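Local coordinates for putative periplasmic protein (Bacteroides vulgatus ATCC 8482, PDB 3DUE), which is of unproven function but, as a putative periplasmic protein of the PepSY-like, beta-lactamase-inhibitor-like family, may act as an inhibitor, at residues L13-T16 / A17-I21; P7-V10 / N11-P14. All coordinates share one frame; numbering follows the deposited sequence.

Interaction 1 of 2, residues L13-T16 / A17-I21; sequences LPQT and AQTFI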
loop_
_atom_site.group_PDB
_atom_site.type_symbol
_atom_site.label_atom_id
_atom_site.label_comp_id
_atom_site.label_asym_id
_atom_site.label_seq_id
_atom_site.Cartn_x
_atom_site.Cartn_y
_atom_site.Cartn_z
ATOM N N LEU A 13 -8.933 13.441 -3.805
ATOM C CA LEU A 13 -8.034 12.813 -2.828
ATOM C C LEU A 13 -7.227 13.883 -2.092
ATOM O O LEU A 13 -6.912 14.942 -2.672
ATOM C CB LEU A 13 -7.054 11.881 -3.585
ATOM C CG LEU A 13 -7.507 10.636 -4.322
ATOM C CD1 LEU A 13 -6.434 10.162 -5.377
ATOM C CD2 LEU A 13 -7.870 9.500 -3.379
ATOM N N PRO A 14 -6.829 13.613 -0.825
ATOM C CA PRO A 14 -5.961 14.551 -0.183
ATOM C C PRO A 14 -4.726 14.778 -1.061
ATOM O O PRO A 14 -4.275 13.867 -1.768
ATOM C CB PRO A 14 -5.602 13.851 1.132
ATOM C CG PRO A 14 -6.759 12.948 1.390
ATOM C CD PRO A 14 -7.099 12.445 0.032
ATOM N N GLN A 15 -4.211 16.000 -1.022
ATOM C CA GLN A 15 -3.033 16.397 -1.766
ATOM C C GLN A 15 -1.876 15.372 -1.683
ATOM O O GLN A 15 -1.264 15.031 -2.699
ATOM C CB GLN A 15 -2.543 17.738 -1.219
ATOM C CG GLN A 15 -1.302 18.191 -1.894
ATOM C CD GLN A 15 -0.592 19.397 -1.305
ATOM O OE1 GLN A 15 0.551 19.608 -1.676
ATOM N NE2 GLN A 15 -1.233 20.203 -0.428
ATOM N N THR A 16 -1.591 14.900 -0.482
ATOM C CA THR A 16 -0.480 13.959 -0.260
ATOM C C THR A 16 -0.661 12.648 -1.055
ATOM O O THR A 16 0.318 12.133 -1.616
ATOM C CB THR A 16 -0.272 13.715 1.260
ATOM O OG1 THR A 16 -0.022 14.979 1.893
ATOM C CG2 THR A 16 0.921 12.782 1.524
ATOM N N ALA A 17 -1.902 12.140 -1.117
ATOM C CA ALA A 17 -2.225 10.970 -1.914
ATOM C C ALA A 17 -2.065 11.259 -3.416
ATOM O O ALA A 17 -1.592 10.411 -4.150
ATOM C CB ALA A 17 -3.583 10.466 -1.586
ATOM N N GLN A 18 -2.449 12.445 -3.889
ATOM C CA GLN A 18 -2.242 12.761 -5.299
ATOM C C GLN A 18 -0.750 12.786 -5.627
ATOM O O GLN A 18 -0.319 12.305 -6.691
ATOM C CB GLN A 18 -2.888 14.085 -5.673
ATOM C CG GLN A 18 -4.390 14.074 -5.501
ATOM C CD GLN A 18 -4.979 15.377 -5.908
ATOM O OE1 GLN A 18 -4.670 15.877 -7.006
ATOM N NE2 GLN A 18 -5.770 15.985 -5.028
ATOM N N THR A 19 0.054 13.375 -4.752
ATOM C CA THR A 19 1.505 13.464 -4.967
ATOM C C THR A 19 2.136 12.067 -4.939
ATOM O O THR A 19 3.069 11.783 -5.679
ATOM C CB THR A 19 2.175 14.352 -3.891
ATOM O OG1 THR A 19 1.714 15.689 -4.055
ATOM C CG2 THR A 19 3.718 14.349 -3.999
ATOM N N PHE A 20 1.659 11.232 -4.042
ATOM C CA PHE A 20 2.151 9.865 -3.966
ATOM C C PHE A 20 1.941 9.119 -5.311
ATOM O O PHE A 20 2.868 8.477 -5.829
ATOM C CB PHE A 20 1.484 9.143 -2.814
ATOM C CG PHE A 20 1.958 7.733 -2.632
ATOM C CD1 PHE A 20 3.042 7.459 -1.800
ATOM C CD2 PHE A 20 1.320 6.696 -3.268
ATOM C CE1 PHE A 20 3.455 6.164 -1.620
ATOM C CE2 PHE A 20 1.739 5.392 -3.077
ATOM C CZ PHE A 20 2.798 5.146 -2.274
ATOM N N ILE A 21 0.750 9.254 -5.895
ATOM C CA ILE A 21 0.447 8.636 -7.198
ATOM C C ILE A 21 1.353 9.213 -8.297
ATOM O O ILE A 21 1.902 8.479 -9.119
ATOM C CB ILE A 21 -1.061 8.793 -7.562
ATOM C CG1 ILE A 21 -1.948 8.022 -6.524
ATOM C CG2 ILE A 21 -1.328 8.340 -9.003
ATOM C CD1 ILE A 21 -3.446 8.308 -6.663
HETATM O O HOH W 1 2.127 17.099 -1.678
#
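Gln18 reaches back along the start of the helix and lays its CG against CB of Leu13, 3.9 Å away. Its chain leaves the backbone with CG anti to the carbonyl carbon (chi1 -63°) and then runs extended, which carries the amide back beside the first turn to the residue just before the N-cap. There NE2 donates to Leu13 O at 2.8 Å, with the carbonyl oxygen close to the plane of the amide. The backbone N of Gln18 bonds to O of Pro14, the N-cap residue, at 3.1 Å, so one residue grips two successive carbonyls where the chain enters the helix. Leu13 turns its side chain along the inner face of the helix: CD1 meets CD1 of Ile21 at 3.7 Å, the two side chains crossing at about a right angle, and its CB lies 4.2 Å from CB of Ala17. On the outer face a water donates to Gln15 OE1 and lies 2.8 Å from Thr19 OG1, bridging the two. Helix 15-24 lies against the antiparallel sheet: Leu13 rests on Tyr44 and Val46 of strand 41-48, Ile21 on Phe48 there and Leu54 of strand 53-56, and Ala17 on Phe56, while Phe20 meets the ring of Trp62.

Interaction 2 of 2, residues P7-V10 / N11-P14; sequences PIQV and NQLP
Ile8 brings CB to 3.5 Å from Gln12 OE1 and sends its other end to Leu13, where CD1 touches CD2 at 3.7 Å. Its CG1 branch sits between the backbone N and the carbonyl carbon (chi1 66°), and from there CD1 reaches the leucine, the two side chains crossing at about a right angle. At Gln9 the backbone N donates to Gln12 OE1 at 3.0 Å; the bond is nearly straight (173°), and the donor lies in the plane of the side-chain carbonyl, on a lone pair. The carbonyl of Gln9 in turn accepts from Gln12 N, so the side chain of Gln12 holds the N-H of Gln9 and its main chain the C=O. Val10 repeats the backbone pattern one step on: Leu13 N donates to Val10 O at 3.0 Å, from above the carbonyl plane, the i to i+3 bonding of a 3-10 turn. Beside that bond Val10 CG1 packs 4.1 Å from Leu13 CD1. The turn links edge strand 6-7 to helix 15-24. Ile8 still bonds through its backbone to Ala33 of strand 30-38 and packs on Met35 there and on Tyr44 of strand 41-48, while Val10 lies on Val30, at the start of strand 30-38.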
loop_
_atom_site.group_PDB
_atom_site.type_symbol
_atom_site.label_atom_id
_atom_site.label_comp_id
_atom_site.label_asym_id
_atom_site.label_seq_id
_atom_site.Cartn_x
_atom_site.Cartn_y
_atom_site.Cartn_z
ATOM N N PRO A 7 -18.036 7.059 -5.012
ATOM C CA PRO A 7 -16.983 7.241 -6.007
ATOM C C PRO A 7 -16.434 8.679 -5.985
ATOM O O PRO A 7 -17.185 9.647 -5.736
ATOM C CB PRO A 7 -17.693 6.932 -7.338
ATOM C CG PRO A 7 -19.120 7.241 -7.111
ATOM C CD PRO A 7 -19.382 6.948 -5.627
ATOM N N ILE A 8 -15.155 8.815 -6.313
ATOM C CA ILE A 8 -14.533 10.097 -6.333
ATOM C C ILE A 8 -13.602 10.204 -7.527
ATOM O O ILE A 8 -13.252 9.208 -8.156
ATOM C CB ILE A 8 -13.718 10.395 -5.032
ATOM C CG1 ILE A 8 -12.502 9.440 -4.911
ATOM C CG2 ILE A 8 -14.637 10.394 -3.803
ATOM C CD1 ILE A 8 -11.490 9.851 -3.824
ATOM N N GLN A 9 -13.262 11.451 -7.825
ATOM C CA GLN A 9 -12.271 11.798 -8.829
ATOM C C GLN A 9 -10.954 11.933 -8.081
ATOM O O GLN A 9 -10.949 12.156 -6.873
ATOM C CB GLN A 9 -12.629 13.118 -9.512
ATOM C CG GLN A 9 -13.946 13.063 -10.334
ATOM C CD GLN A 9 -13.748 12.272 -11.604
ATOM O OE1 GLN A 9 -12.712 12.415 -12.243
ATOM N NE2 GLN A 9 -14.718 11.428 -11.973
ATOM N N VAL A 10 -9.853 11.806 -8.814
ATOM C CA VAL A 10 -8.493 11.951 -8.284
ATOM C C VAL A 10 -8.291 13.292 -7.596
ATOM O O VAL A 10 -7.680 13.344 -6.509
ATOM C CB VAL A 10 -7.387 11.714 -9.391
ATOM C CG1 VAL A 10 -5.970 12.109 -8.918
ATOM C CG2 VAL A 10 -7.380 10.269 -9.883
ATOM N N ASN A 11 -8.825 14.370 -8.153
ATOM C CA ASN A 11 -8.664 15.668 -7.494
ATOM C C ASN A 11 -9.416 15.819 -6.173
ATOM O O ASN A 11 -9.304 16.846 -5.533
ATOM C CB ASN A 11 -8.974 16.831 -8.427
ATOM C CG ASN A 11 -10.402 16.870 -8.858
ATOM O OD1 ASN A 11 -11.299 16.213 -8.287
ATOM N ND2 ASN A 11 -10.647 17.678 -9.867
ATOM N N GLN A 12 -10.205 14.824 -5.787
ATOM C CA GLN A 12 -10.870 14.798 -4.484
ATOM C C GLN A 12 -10.055 14.029 -3.417
ATOM O O GLN A 12 -10.456 13.943 -2.256
ATOM C CB GLN A 12 -12.280 14.238 -4.582
ATOM C CG GLN A 12 -13.206 15.103 -5.429
ATOM C CD GLN A 12 -14.587 14.500 -5.587
ATOM O OE1 GLN A 12 -14.762 13.503 -6.285
ATOM N NE2 GLN A 12 -15.586 15.124 -4.955
ATOM N N LEU A 13 -8.933 13.441 -3.805
ATOM C CA LEU A 13 -8.034 12.813 -2.828
ATOM C C LEU A 13 -7.227 13.883 -2.092
ATOM O O LEU A 13 -6.912 14.942 -2.672
ATOM C CB LEU A 13 -7.054 11.881 -3.585
ATOM C CG LEU A 13 -7.507 10.636 -4.322
ATOM C CD1 LEU A 13 -6.434 10.162 -5.377
ATOM C CD2 LEU A 13 -7.870 9.500 -3.379
ATOM N N PRO A 14 -6.829 13.613 -0.825
ATOM C CA PRO A 14 -5.961 14.551 -0.183
ATOM C C PRO A 14 -4.726 14.778 -1.061
ATOM O O PRO A 14 -4.275 13.867 -1.768
ATOM C CB PRO A 14 -5.602 13.851 1.132
ATOM C CG PRO A 14 -6.759 12.948 1.390
ATOM C CD PRO A 14 -7.099 12.445 0.032
#

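Overall arrangement
Leu13 and Pro14 belong to both contacts, which overlap along the chain, with centres about 9 Å apart. Interaction 2 is a surface turn leading out of edge strand 6-7; interaction 1, partly buried, is the first part of the helix that follows. Their backbone bonding changes accordingly, from i to i+3 bonds in the 3-10 turn to i to i+4 bonds in the helix. Each also has a glutamine whose side-chain amide reaches back to the main chain, but Gln12 accepts an N-H through its oxygen whereas Gln18 donates to a carbonyl through its nitrogen. Leu13 is the buried link, packing with Ile8 in one and Ile21 in the other, against strand 41-48.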